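Local coordinates for protein-tyrosine-phosphatase (Chaetomium thermophilum var. thermophilum DSM 1495, PDB 5M43) that probably removes phosphate from tyrosine, serine and threonine side chains of proteins through its Yvh1 dual-specificity phosphatase domain, the part crystallised, and is linked to ribosome assembly, at residues 8-13 with 120-125; 99-104 with 112-117; 19-24 with 38-43; 53-58 with 71-76; 164-167 with 171-174. All blocks are in the same frame, centred on the assembly; numbering follows the deposited sequence.

Contact 1 (8-13 with 120-125). With NO3 (nitrate ion), chain C.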
# COMPACT_ATOMS: atom_id res chain seq x y z
N GLY A 8 -6.76 10.34 5.52
CA GLY A 8 -5.85 10.53 6.62
C GLY A 8 -4.75 11.51 6.32
O GLY A 8 -4.82 12.28 5.37
N ASP A 9 -3.72 11.52 7.17
CA ASP A 9 -2.72 12.57 7.05
C ASP A 9 -1.56 12.21 6.13
O ASP A 9 -0.68 13.04 5.94
CB ASP A 9 -2.19 12.91 8.44
CG ASP A 9 -3.27 13.48 9.31
OD1 ASP A 9 -4.15 14.18 8.76
OD2 ASP A 9 -3.22 13.28 10.55
N ASP A 10 -1.52 11.03 5.55
CA ASP A 10 -0.37 10.64 4.75
C ASP A 10 -0.67 10.93 3.29
O ASP A 10 -1.75 10.60 2.80
CB ASP A 10 -0.10 9.12 4.88
CG ASP A 10 0.19 8.70 6.33
OD1 ASP A 10 1.02 9.36 6.99
OD2 ASP A 10 -0.49 7.76 6.79
N GLU A 11 0.36 11.34 2.56
CA GLU A 11 0.17 11.54 1.11
C GLU A 11 0.47 10.22 0.42
O GLU A 11 1.51 9.99 -0.22
CB GLU A 11 1.05 12.66 0.58
CG GLU A 11 0.72 14.09 1.19
CD GLU A 11 -0.76 14.45 0.91
OE1 GLU A 11 -1.41 15.03 1.78
OE2 GLU A 11 -1.26 14.14 -0.16
N LEU A 12 -0.53 9.35 0.50
CA LEU A 12 -0.46 7.95 0.12
C LEU A 12 -1.59 7.73 -0.89
O LEU A 12 -2.76 8.04 -0.57
CB LEU A 12 -0.66 7.10 1.37
CG LEU A 12 -0.72 5.57 1.14
CD1 LEU A 12 0.61 5.12 0.49
CD2 LEU A 12 -0.90 4.88 2.49
N PHE A 13 -1.25 7.11 -2.03
CA PHE A 13 -2.19 6.94 -3.14
C PHE A 13 -2.24 5.49 -3.55
O PHE A 13 -1.27 4.74 -3.37
CB PHE A 13 -1.76 7.79 -4.36
CG PHE A 13 -1.96 9.27 -4.14
CD1 PHE A 13 -1.08 10.03 -3.33
CD2 PHE A 13 -3.05 9.93 -4.73
CE1 PHE A 13 -1.28 11.41 -3.11
CE2 PHE A 13 -3.25 11.33 -4.50
CZ PHE A 13 -2.39 12.03 -3.71
N TRP A 120 -0.12 -1.36 10.63
CA TRP A 120 1.17 -1.20 11.33
C TRP A 120 1.31 0.20 11.91
O TRP A 120 1.85 0.37 13.02
CB TRP A 120 2.29 -1.47 10.31
CG TRP A 120 3.62 -1.08 10.82
CD1 TRP A 120 4.44 -1.82 11.65
CD2 TRP A 120 4.34 0.15 10.54
NE1 TRP A 120 5.59 -1.10 11.95
CE2 TRP A 120 5.55 0.10 11.25
CE3 TRP A 120 4.06 1.29 9.76
CZ2 TRP A 120 6.49 1.13 11.19
CZ3 TRP A 120 5.00 2.31 9.71
CH2 TRP A 120 6.19 2.25 10.45
N LYS A 121 0.86 1.18 11.17
CA LYS A 121 1.05 2.58 11.62
C LYS A 121 -0.04 3.05 12.58
O LYS A 121 0.26 3.78 13.54
CB LYS A 121 1.16 3.50 10.43
CG LYS A 121 1.41 4.99 10.92
CD LYS A 121 1.81 5.76 9.79
CE LYS A 121 2.16 7.18 10.32
NZ LYS A 121 2.54 8.10 9.19
N TYR A 122 -1.29 2.63 12.38
CA TYR A 122 -2.42 3.10 13.18
C TYR A 122 -3.22 1.96 13.84
O TYR A 122 -4.45 1.88 13.71
CB TYR A 122 -3.34 3.95 12.31
CG TYR A 122 -2.68 5.04 11.53
CD1 TYR A 122 -2.45 4.89 10.16
CD2 TYR A 122 -2.29 6.23 12.15
CE1 TYR A 122 -1.86 5.91 9.41
CE2 TYR A 122 -1.70 7.23 11.41
CZ TYR A 122 -1.49 7.07 10.05
OH TYR A 122 -0.93 8.11 9.34
N PRO A 123 -2.56 1.13 14.64
CA PRO A 123 -3.27 0.01 15.25
C PRO A 123 -4.45 0.43 16.12
O PRO A 123 -5.46 -0.27 16.16
CB PRO A 123 -2.17 -0.70 16.07
CG PRO A 123 -1.09 0.36 16.28
CD PRO A 123 -1.12 1.15 15.00
N TYR A 124 -4.34 1.54 16.87
CA TYR A 124 -5.47 1.92 17.71
C TYR A 124 -6.67 2.37 16.91
O TYR A 124 -7.81 2.23 17.37
CB TYR A 124 -5.07 3.01 18.69
CG TYR A 124 -4.09 2.52 19.71
CD1 TYR A 124 -4.51 1.79 20.80
CD2 TYR A 124 -2.73 2.74 19.54
CE1 TYR A 124 -3.61 1.33 21.73
CE2 TYR A 124 -1.82 2.31 20.48
CZ TYR A 124 -2.26 1.59 21.56
OH TYR A 124 -1.35 1.16 22.53
N ARG A 125 -6.46 2.93 15.72
CA ARG A 125 -7.59 3.28 14.88
C ARG A 125 -8.43 2.06 14.52
O ARG A 125 -9.65 2.16 14.36
CB ARG A 125 -7.09 3.99 13.62
CG ARG A 125 -8.18 4.44 12.68
CD ARG A 125 -7.56 4.87 11.35
NE ARG A 125 -6.73 6.07 11.45
CZ ARG A 125 -5.93 6.49 10.46
NH1 ARG A 125 -5.84 5.79 9.30
NH2 ARG A 125 -5.20 7.59 10.65
N NO3 C . -3.10 4.69 16.08
O1 NO3 C . -2.44 3.71 16.46
O2 NO3 C . -2.54 5.81 15.99
O3 NO3 C . -4.31 4.56 15.78
O HOH W 1 -3.52 9.61 9.20
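Asp10 presents its carboxylate to two side chains at once, and this is the tight part of the contact. Tyr122 OH donates a short hydrogen bond of 2.6 Å to Asp10 OD2, while Lys121 NZ closes a salt bridge of 3.0 Å to Asp10 OD1. Each donor comes in on the syn side of its oxygen, 27° out of the carboxylate plane. Tyr117 OH bonds Lys121 NZ as well and, weakly, Asp10 OD2. With CG anti to the backbone N (chi1 -178°) and an extended chain beyond it, Lys121 runs across one face of the Tyr122 ring, its CG over the centre. Arg125 lays its guanidinium over the opposite face, NH2 3.4 Å above the Tyr122 ring plane, and the phenol lies sandwiched between the two chains. The solvent side is looser. There water 1 accepts from Asp9 N (2.8 Å) and from Arg125 NH2 (3.0 Å) and gives a weak bond to Tyr122 OH. A nitrate, probably from the crystallisation liquor, accepts bonds from Tyr124 N and Arg125 N. The contact ties the loop leading into strand 12-15 to the end of helix 109-121; Asp10 also packs on Leu82 of helix 71-83, and Arg125 reaches Trp145 of helix 135-147 in a cation-pi contact.

Contact 2 (99-104 with 112-117); sequences VLVHCA and TAIIAY. With NO3 (nitrate ion), chain B.
This is a buried apolar contact between Val101 and the pair Ala113 and Ile114, in which a strand of the sheet is covered by the helix that follows it. The turn joining them is the P-loop of the protein-tyrosine phosphatases: the HCX5R signature runs from His102 to Arg109. Val101 and Ile114 are the nearest residues along the backbones, their CA atoms 7.3 Å apart. Val101 points toward the helix and divides its surface between two neighbours. Its CG1, placed anti to the backbone N (chi1 -178°), meets Ala113 CB at 3.9 Å, whereas its CB and CG2 lie against the CG1-CD1 arm of Ile114, with Val101 CB 4.0 Å from Ile114 CG1. Val101 and Ile114 lie alongside each other, pointing opposite ways, and no hydrogen bond crosses between the segments. Beyond the strand the character changes. Cys103, by the HCX5R signature probably the nucleophile, holds SG 3.2 Å from the nitrogen of a nitrate, and Ala104 N gives a weak bond to the same ion, which is also bound by the amides of Met105, Lys107 and Ser108 and by Arg109 NE, consistent with an anion sitting in the phosphate cradle. His102 ND1 donates to Cys103 O at 2.9 Å, which probably helps hold the start of the loop, while NE2 bonds Ser36 OG. Strand 99-102 lies between strands 12-15 and 33-36, and helix 109-121 is flanked by helix 71-83, through Ala113 on Ile74, and by helix 157-168, through Ala116 on Leu163.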
# COMPACT_ATOMS: atom_id res chain seq x y z
N VAL A 99 3.76 8.80 -1.93
CA VAL A 99 3.87 7.41 -2.30
C VAL A 99 2.62 6.91 -3.02
O VAL A 99 1.50 7.03 -2.48
CB VAL A 99 4.08 6.51 -1.08
CG1 VAL A 99 4.18 5.00 -1.52
CG2 VAL A 99 5.35 6.92 -0.31
N LEU A 100 2.81 6.33 -4.21
CA LEU A 100 1.75 5.60 -4.93
C LEU A 100 2.02 4.12 -4.74
O LEU A 100 3.14 3.68 -5.00
CB LEU A 100 1.75 5.91 -6.42
CG LEU A 100 0.91 4.95 -7.28
CD1 LEU A 100 -0.61 5.09 -6.94
CD2 LEU A 100 1.17 5.31 -8.78
N VAL A 101 0.98 3.37 -4.36
CA VAL A 101 1.03 1.91 -4.34
C VAL A 101 0.06 1.47 -5.42
O VAL A 101 -1.13 1.83 -5.38
CB VAL A 101 0.66 1.33 -2.97
CG1 VAL A 101 0.78 -0.27 -3.00
CG2 VAL A 101 1.54 1.90 -1.84
N HIS A 102 0.53 0.69 -6.39
CA HIS A 102 -0.42 0.26 -7.42
C HIS A 102 -0.29 -1.23 -7.72
O HIS A 102 0.72 -1.87 -7.41
CB HIS A 102 -0.24 1.03 -8.78
CG HIS A 102 0.89 0.48 -9.60
ND1 HIS A 102 0.70 -0.49 -10.58
CD2 HIS A 102 2.23 0.73 -9.57
CE1 HIS A 102 1.86 -0.81 -11.10
NE2 HIS A 102 2.80 -0.07 -10.53
N CYS A 103 -1.28 -1.76 -8.44
CA CYS A 103 -1.18 -3.14 -8.95
C CYS A 103 -1.83 -3.16 -10.32
O CYS A 103 -1.65 -2.19 -11.07
CB CYS A 103 -1.82 -4.17 -7.99
SG CYS A 103 -3.54 -3.86 -7.48
N ALA A 104 -2.63 -4.16 -10.63
CA ALA A 104 -3.33 -4.09 -11.94
C ALA A 104 -4.62 -3.30 -11.83
O ALA A 104 -4.85 -2.35 -12.59
CB ALA A 104 -3.57 -5.49 -12.52
N THR A 112 -3.95 -4.60 -0.37
CA THR A 112 -3.37 -5.38 0.72
C THR A 112 -2.12 -4.71 1.28
O THR A 112 -1.93 -4.64 2.51
CB THR A 112 -3.07 -6.79 0.20
OG1 THR A 112 -4.30 -7.43 -0.16
CG2 THR A 112 -2.32 -7.62 1.32
N ALA A 113 -1.26 -4.21 0.39
CA ALA A 113 -0.07 -3.51 0.87
C ALA A 113 -0.42 -2.28 1.69
O ALA A 113 0.22 -2.03 2.73
CB ALA A 113 0.80 -3.13 -0.34
N ILE A 114 -1.42 -1.51 1.25
CA ILE A 114 -1.80 -0.30 1.99
C ILE A 114 -2.38 -0.68 3.33
O ILE A 114 -2.08 -0.05 4.34
CB ILE A 114 -2.79 0.52 1.15
CG1 ILE A 114 -1.95 1.17 0.05
CG2 ILE A 114 -3.57 1.53 2.08
CD1 ILE A 114 -2.69 2.07 -0.83
N ILE A 115 -3.25 -1.70 3.36
CA ILE A 115 -3.82 -2.12 4.63
C ILE A 115 -2.71 -2.55 5.59
O ILE A 115 -2.76 -2.26 6.78
CB ILE A 115 -4.87 -3.22 4.41
CG1 ILE A 115 -6.11 -2.62 3.71
CG2 ILE A 115 -5.19 -3.93 5.74
CD1 ILE A 115 -7.06 -3.78 3.37
N ALA A 116 -1.71 -3.31 5.08
CA ALA A 116 -0.62 -3.72 5.97
C ALA A 116 0.07 -2.52 6.60
O ALA A 116 0.43 -2.56 7.79
CB ALA A 116 0.41 -4.55 5.19
N TYR A 117 0.28 -1.47 5.81
CA TYR A 117 0.88 -0.25 6.34
C TYR A 117 -0.05 0.41 7.35
O TYR A 117 0.40 0.83 8.44
CB TYR A 117 1.21 0.66 5.16
CG TYR A 117 1.50 2.09 5.62
CD1 TYR A 117 2.72 2.46 6.09
CD2 TYR A 117 0.49 3.05 5.54
CE1 TYR A 117 2.94 3.79 6.52
CE2 TYR A 117 0.68 4.37 5.92
CZ TYR A 117 1.94 4.75 6.37
OH TYR A 117 2.17 6.04 6.82
N NO3 B . -5.23 -6.38 -8.42
O1 NO3 B . -6.20 -5.68 -8.02
O2 NO3 B . -4.79 -6.24 -9.59
O3 NO3 B . -4.61 -7.09 -7.59

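Contact 3 (19-24 with 38-43)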
# COMPACT_ATOMS: atom_id res chain seq x y z
N GLY A 19 -3.37 3.87 -14.58
CA GLY A 19 -3.14 5.14 -13.88
C GLY A 19 -1.71 5.30 -13.45
O GLY A 19 -1.14 6.39 -13.58
N ALA A 20 -1.07 4.19 -13.02
CA ALA A 20 0.31 4.32 -12.55
C ALA A 20 1.26 4.61 -13.71
O ALA A 20 2.40 5.07 -13.48
CB ALA A 20 0.76 3.04 -11.85
N ASN A 21 0.84 4.32 -14.95
CA ASN A 21 1.69 4.62 -16.09
C ASN A 21 1.44 6.01 -16.67
O ASN A 21 2.11 6.38 -17.64
CB ASN A 21 1.47 3.61 -17.22
CG ASN A 21 2.27 2.41 -17.00
OD1 ASN A 21 3.24 2.42 -16.24
ND2 ASN A 21 1.90 1.38 -17.67
N ARG A 22 0.45 6.73 -16.15
CA ARG A 22 0.06 8.03 -16.73
C ARG A 22 0.94 9.13 -16.10
O ARG A 22 0.75 9.53 -14.93
CB ARG A 22 -1.42 8.27 -16.46
CG ARG A 22 -2.16 8.85 -17.62
CD ARG A 22 -3.70 8.83 -17.45
NE ARG A 22 -4.24 7.56 -17.98
CZ ARG A 22 -5.01 6.70 -17.30
NH1 ARG A 22 -5.37 6.94 -16.04
NH2 ARG A 22 -5.43 5.59 -17.89
N ALA A 23 1.90 9.63 -16.88
CA ALA A 23 2.78 10.71 -16.41
C ALA A 23 1.98 11.89 -15.87
O ALA A 23 2.37 12.51 -14.88
CB ALA A 23 3.68 11.19 -17.55
N ARG A 24 0.85 12.19 -16.50
CA ARG A 24 0.03 13.32 -16.09
C ARG A 24 -0.45 13.18 -14.65
O ARG A 24 -0.53 14.17 -13.91
CB ARG A 24 -1.14 13.45 -17.04
CG ARG A 24 -1.85 14.76 -16.90
CD ARG A 24 -3.13 14.77 -17.75
NE ARG A 24 -2.88 14.74 -19.17
CZ ARG A 24 -2.64 15.82 -19.93
NH1 ARG A 24 -2.56 17.04 -19.39
NH2 ARG A 24 -2.47 15.70 -21.23
N ILE A 38 3.15 -5.77 -8.14
CA ILE A 38 2.99 -6.50 -9.38
C ILE A 38 4.28 -6.32 -10.12
O ILE A 38 4.97 -5.39 -9.87
CB ILE A 38 1.80 -5.90 -10.17
CG1 ILE A 38 1.52 -6.67 -11.45
CG2 ILE A 38 2.03 -4.46 -10.52
CD1 ILE A 38 0.23 -6.25 -12.07
N ASP A 39 4.61 -7.22 -11.02
CA ASP A 39 5.79 -6.98 -11.80
C ASP A 39 5.54 -5.75 -12.66
O ASP A 39 4.52 -5.67 -13.33
CB ASP A 39 6.09 -8.19 -12.69
CG ASP A 39 7.36 -8.02 -13.50
OD1 ASP A 39 7.31 -8.28 -14.74
OD2 ASP A 39 8.40 -7.69 -12.89
N HIS A 40 6.48 -4.82 -12.65
CA HIS A 40 6.29 -3.54 -13.32
C HIS A 40 7.66 -2.91 -13.53
O HIS A 40 8.53 -3.02 -12.66
CB HIS A 40 5.42 -2.63 -12.44
CG HIS A 40 4.97 -1.36 -13.11
ND1 HIS A 40 3.90 -1.33 -13.96
CD2 HIS A 40 5.41 -0.08 -13.00
CE1 HIS A 40 3.68 -0.08 -14.36
NE2 HIS A 40 4.60 0.69 -13.81
N THR A 41 7.80 -2.18 -14.64
CA THR A 41 8.95 -1.33 -14.91
C THR A 41 8.48 0.08 -15.26
O THR A 41 7.65 0.26 -16.16
CB THR A 41 9.77 -1.90 -16.09
OG1 THR A 41 10.19 -3.24 -15.80
CG2 THR A 41 11.02 -1.05 -16.33
N VAL A 42 9.02 1.11 -14.56
CA VAL A 42 8.65 2.50 -14.88
C VAL A 42 9.44 2.97 -16.10
O VAL A 42 10.56 2.51 -16.36
CB VAL A 42 8.86 3.45 -13.68
CG1 VAL A 42 8.01 3.01 -12.53
CG2 VAL A 42 10.32 3.50 -13.26
N ASP A 43 8.85 3.89 -16.86
CA ASP A 43 9.43 4.45 -18.09
C ASP A 43 10.37 5.58 -17.71
O ASP A 43 9.97 6.73 -17.55
CB ASP A 43 8.35 4.93 -19.04
CG ASP A 43 8.91 5.47 -20.36
OD1 ASP A 43 10.14 5.38 -20.58
OD2 ASP A 43 8.13 6.00 -21.15
O HOH W 2 4.74 3.53 -14.01
O HOH W 3 6.15 4.33 -16.40
O HOH W 4 5.46 1.41 -17.38
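Asn21 and His40 meet across two segments whose backbones stay well apart, the closest CA atoms being those of Asn21 and Val42 at 7.4 Å. Helix 17-20 runs out in a turn in which Arg22 N bonds Gly19 O, and Arg22 then takes the N-cap position of helix 23-29. Residues 38-43 are extended but belong to no regular strand. From the turn, Asn21 sends its amide oxygen to the edge of the His40 imidazole, where Asn21 OD1 lies 3.2 Å from His40 CE1, near the ring plane; amide and ring planes are 24° apart. His40 reaches this place because its CG is anti to the backbone N (chi1 -171°), which carries the ring toward the turn. The loop 38-43 leaves the sheet after strand 33-36, beside the phosphatase P-loop, and the His40 ring packs edge-to-face with His102 at the start of that P-loop. Water does much of the joining. Water 2 lies in the plane of the imidazole, 2.9 Å from His40 NE2, and donates to both Ala20 O and Asn21 OD1, each also at 2.9 Å. Water 4 donates to Asn21 OD1 at 2.7 Å and to Thr41 O at 2.8 Å, while water 3 accepts from Asp43 N and adds a weak, long bond to the same amide oxygen.

Contact 4 (53-58 with 71-76)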
# COMPACT_ATOMS: atom_id res chain seq x y z
N LYS A 53 11.44 6.94 -7.10
CA LYS A 53 11.99 5.81 -6.34
C LYS A 53 11.02 4.65 -6.52
O LYS A 53 9.83 4.79 -6.20
CB LYS A 53 12.16 6.20 -4.87
CG LYS A 53 12.77 5.11 -3.98
CD LYS A 53 14.24 4.99 -4.21
CE LYS A 53 14.88 4.09 -3.15
NZ LYS A 53 16.26 3.66 -3.56
N HIS A 54 11.48 3.54 -7.09
CA HIS A 54 10.59 2.46 -7.51
C HIS A 54 10.95 1.13 -6.87
O HIS A 54 12.13 0.76 -6.86
CB HIS A 54 10.64 2.32 -9.03
CG HIS A 54 9.65 1.35 -9.57
ND1 HIS A 54 9.97 0.41 -10.52
CD2 HIS A 54 8.34 1.15 -9.26
CE1 HIS A 54 8.90 -0.33 -10.77
NE2 HIS A 54 7.90 0.11 -10.03
N LEU A 55 9.95 0.40 -6.38
CA LEU A 55 10.10 -0.99 -5.95
C LEU A 55 8.99 -1.80 -6.58
O LEU A 55 7.82 -1.41 -6.46
CB LEU A 55 10.06 -1.11 -4.42
CG LEU A 55 10.05 -2.54 -3.86
CD1 LEU A 55 11.36 -3.23 -4.22
CD2 LEU A 55 9.88 -2.56 -2.31
N SER A 56 9.33 -2.89 -7.26
CA SER A 56 8.35 -3.83 -7.81
C SER A 56 8.51 -5.21 -7.20
O SER A 56 9.62 -5.77 -7.10
CB SER A 56 8.43 -3.90 -9.35
OG SER A 56 7.68 -5.02 -9.84
N ILE A 57 7.38 -5.78 -6.80
CA ILE A 57 7.32 -7.13 -6.27
C ILE A 57 6.47 -7.97 -7.21
O ILE A 57 5.32 -7.62 -7.49
CB ILE A 57 6.71 -7.12 -4.86
CG1 ILE A 57 7.68 -6.39 -3.91
CG2 ILE A 57 6.50 -8.55 -4.34
CD1 ILE A 57 7.01 -6.04 -2.60
N ASP A 58 7.04 -9.09 -7.67
CA ASP A 58 6.36 -9.94 -8.65
C ASP A 58 5.40 -10.85 -7.90
O ASP A 58 5.82 -11.87 -7.31
CB ASP A 58 7.40 -10.73 -9.43
CG ASP A 58 6.80 -11.55 -10.51
OD1 ASP A 58 7.54 -12.40 -11.06
OD2 ASP A 58 5.61 -11.42 -10.78
N LEU A 71 5.44 -8.29 3.44
CA LEU A 71 4.84 -7.11 4.07
C LEU A 71 5.86 -6.29 4.86
O LEU A 71 5.74 -5.06 4.82
CB LEU A 71 3.65 -7.48 4.96
CG LEU A 71 2.46 -8.07 4.17
CD1 LEU A 71 1.34 -8.37 5.16
CD2 LEU A 71 2.00 -7.09 3.04
N PRO A 72 6.89 -6.84 5.50
CA PRO A 72 7.86 -5.93 6.15
C PRO A 72 8.51 -4.98 5.16
O PRO A 72 8.57 -3.76 5.41
CB PRO A 72 8.85 -6.90 6.80
CG PRO A 72 8.00 -8.15 7.18
CD PRO A 72 7.09 -8.26 5.89
N LYS A 73 9.01 -5.50 4.03
CA LYS A 73 9.65 -4.65 3.03
C LYS A 73 8.69 -3.63 2.45
O LYS A 73 9.07 -2.47 2.18
CB LYS A 73 10.20 -5.54 1.91
CG LYS A 73 11.02 -4.78 0.90
CD LYS A 73 11.65 -5.69 -0.19
CE LYS A 73 12.74 -4.91 -0.98
NZ LYS A 73 13.54 -5.75 -1.94
N ILE A 74 7.45 -4.06 2.19
CA ILE A 74 6.40 -3.17 1.69
C ILE A 74 6.15 -2.01 2.64
O ILE A 74 6.13 -0.85 2.23
CB ILE A 74 5.12 -3.98 1.46
CG1 ILE A 74 5.31 -4.71 0.16
CG2 ILE A 74 3.87 -3.05 1.45
CD1 ILE A 74 4.18 -5.72 -0.16
N VAL A 75 5.91 -2.33 3.91
CA VAL A 75 5.63 -1.29 4.91
C VAL A 75 6.83 -0.35 5.08
O VAL A 75 6.65 0.88 5.17
CB VAL A 75 5.20 -1.95 6.23
CG1 VAL A 75 5.10 -0.97 7.37
CG2 VAL A 75 3.85 -2.65 6.04
N ARG A 76 8.05 -0.89 5.14
CA ARG A 76 9.25 -0.04 5.23
C ARG A 76 9.38 0.88 4.01
O ARG A 76 9.74 2.07 4.15
CB ARG A 76 10.51 -0.89 5.41
CG ARG A 76 10.56 -1.54 6.80
CD ARG A 76 11.95 -2.12 7.08
NE ARG A 76 12.29 -3.12 6.08
CZ ARG A 76 12.17 -4.43 6.26
NH1 ARG A 76 11.75 -4.93 7.43
NH2 ARG A 76 12.49 -5.25 5.26
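Strand 53-56, at one margin of the central sheet, and helix 71-83, which follows it in the chain, pack through two side-chain pairs: Leu55 with Lys73 and Ile57 with Ile74. This is the first half of a beta-alpha-beta connection in the phosphatase fold, since the chain returns from the helix to the parallel strand 99-102, with strand 33-36 lying between the two strands. The backbones come nearest at Leu55 and Ile74, their CA atoms 8.8 Å apart. Deeper in the protein, Ile57 CD1 presses on Ile74 CG1 at 3.5 Å and lies 3.8 Å from Ile74 CD1. Ile74 CG1 stands anti to the carbonyl carbon (chi1 -79°), and that branch swings the end of the side chain toward the strand. Toward the solvent, Lys73 stretches out fully and lays its aliphatic stem over the forked end of Leu55: Lys73 CE is 3.9 Å from both Leu55 CD1 and CD2. Ile74 also packs on Leu35 of strand 33-36, which places the inner pair among the buried side chains between sheet and helices. Arg76, two residues after Ile74, instead bonds Ala173 O in the loop after helix 157-168. No hydrogen bond or salt bridge spans the two segments. The contact therefore rests on apolar burial, with methyl against methylene inside and a lysine on the exposed side that contributes its carbon chain while its ammonium group lies at the outer edge.

Contact 5 (164-167 with 171-174); sequences EMWW and CPAD
Cys171 sits squarely over one face of the Trp166 indole, and the rest of the contact is arranged round that face. Its CA stands 3.6 Å from the centroid of the six-membered ring, only 12° off the normal, as a CH-pi contact. Because SG is anti to the carbonyl carbon (chi1 -57°), the thiol is carried over the neighbouring five-membered ring, with Cys171 SG 3.8 Å from that centroid of Trp166 and 26° off the normal, in a sulfur-aromatic contact. Pro172 continues over the other end of the ring system, its CD 3.5 Å from Trp166 CZ3, and Ala173 CB approaches Trp166 CH2 at 4.2 Å. The indole nitrogen is engaged elsewhere, donating to Ala116 O of helix 109-121, which fixes the rotation of the ring beneath the loop. Trp167 meets the same sulfur obliquely, with Trp167 CE3 4.3 Å from Cys171 SG, and its own indole packs on helix 135-147. A single backbone bond, Cys171 N to Trp166 O at 2.9 Å, ties loop to helix. Such a bond, from an amide five residues on to a carbonyl of the last helical turn, is typical of a chain reversing at the C-terminal end of a helix, here helix 157-168.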
# COMPACT_ATOMS: atom_id res chain seq x y z
N GLU A 164 -4.75 -10.93 8.36
CA GLU A 164 -5.07 -11.31 9.73
C GLU A 164 -3.84 -11.89 10.40
O GLU A 164 -3.56 -11.58 11.57
CB GLU A 164 -6.24 -12.30 9.78
CG GLU A 164 -7.60 -11.68 9.38
CD GLU A 164 -8.67 -12.76 9.10
OE1 GLU A 164 -9.69 -12.40 8.49
OE2 GLU A 164 -8.45 -13.92 9.45
N MET A 165 -3.07 -12.71 9.67
CA MET A 165 -1.80 -13.20 10.23
C MET A 165 -0.87 -12.04 10.58
O MET A 165 -0.26 -12.02 11.65
CB MET A 165 -1.08 -14.12 9.23
CG MET A 165 -1.94 -15.16 8.63
SD MET A 165 -0.98 -16.38 7.69
CE MET A 165 -0.62 -15.87 6.11
N TRP A 166 -0.73 -11.09 9.66
CA TRP A 166 0.10 -9.89 9.89
C TRP A 166 -0.26 -9.19 11.20
O TRP A 166 0.61 -8.92 12.06
CB TRP A 166 -0.10 -8.98 8.68
CG TRP A 166 0.62 -7.64 8.72
CD1 TRP A 166 0.05 -6.39 8.67
CD2 TRP A 166 2.04 -7.44 8.76
NE1 TRP A 166 1.04 -5.43 8.70
CE2 TRP A 166 2.26 -6.04 8.72
CE3 TRP A 166 3.15 -8.32 8.79
CZ2 TRP A 166 3.52 -5.48 8.73
CZ3 TRP A 166 4.40 -7.78 8.79
CH2 TRP A 166 4.58 -6.35 8.76
N TRP A 167 -1.55 -8.94 11.41
CA TRP A 167 -2.03 -8.32 12.66
C TRP A 167 -1.69 -9.17 13.87
O TRP A 167 -1.17 -8.68 14.89
CB TRP A 167 -3.55 -8.15 12.57
CG TRP A 167 -4.21 -7.54 13.79
CD1 TRP A 167 -4.89 -8.18 14.77
CD2 TRP A 167 -4.30 -6.13 14.10
NE1 TRP A 167 -5.40 -7.29 15.68
CE2 TRP A 167 -5.06 -6.02 15.28
CE3 TRP A 167 -3.79 -4.98 13.51
CZ2 TRP A 167 -5.32 -4.77 15.89
CZ3 TRP A 167 -4.09 -3.75 14.08
CH2 TRP A 167 -4.81 -3.66 15.29
N CYS A 171 2.34 -7.07 13.40
CA CYS A 171 2.81 -6.25 12.29
C CYS A 171 4.33 -6.03 12.34
O CYS A 171 4.79 -4.88 12.41
CB CYS A 171 2.08 -4.91 12.21
SG CYS A 171 0.26 -5.08 12.06
N PRO A 172 5.11 -7.07 12.28
CA PRO A 172 6.56 -6.90 12.52
C PRO A 172 7.26 -6.36 11.28
O PRO A 172 7.70 -7.15 10.43
CB PRO A 172 7.03 -8.31 12.88
CG PRO A 172 6.06 -9.22 12.12
CD PRO A 172 4.73 -8.51 12.22
N ALA A 173 7.35 -5.03 11.11
CA ALA A 173 8.02 -4.47 9.93
C ALA A 173 9.52 -4.20 10.14
O ALA A 173 10.22 -3.88 9.17
CB ALA A 173 7.30 -3.20 9.48
N ASP A 174 10.04 -4.33 11.36
CA ASP A 174 11.46 -4.08 11.58
C ASP A 174 12.33 -5.11 10.86
O ASP A 174 11.97 -6.29 10.75
CB ASP A 174 11.79 -4.09 13.08
CG ASP A 174 11.34 -2.82 13.78
OD1 ASP A 174 12.20 -2.16 14.41
OD2 ASP A 174 10.14 -2.48 13.69

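How the contacts relate
Contact 2 lies at the centre of the domain and joins the others. Its strand is hydrogen-bonded to that of contact 1 (Phe13 N to Val99 O, 2.8 Å), and its helix touches contact 4, whose centre is 9 Å away, with Leu71 CD2 3.7 Å from Ala116 CB. The P-loop nitrate probably marks the active site beside contact 2; contact 3, its centre about 14 Å from that of contact 2, flanks that region through Ala20 and Ile38, both packed on His102. Ile38 O also bonds Ser56 OG of contact 4. Contact 5 touches contact 1, where Trp120 packs on Cys171. Contacts 1 and 3 lie on opposite sides of the chain's centre, about 24 Å apart between centres.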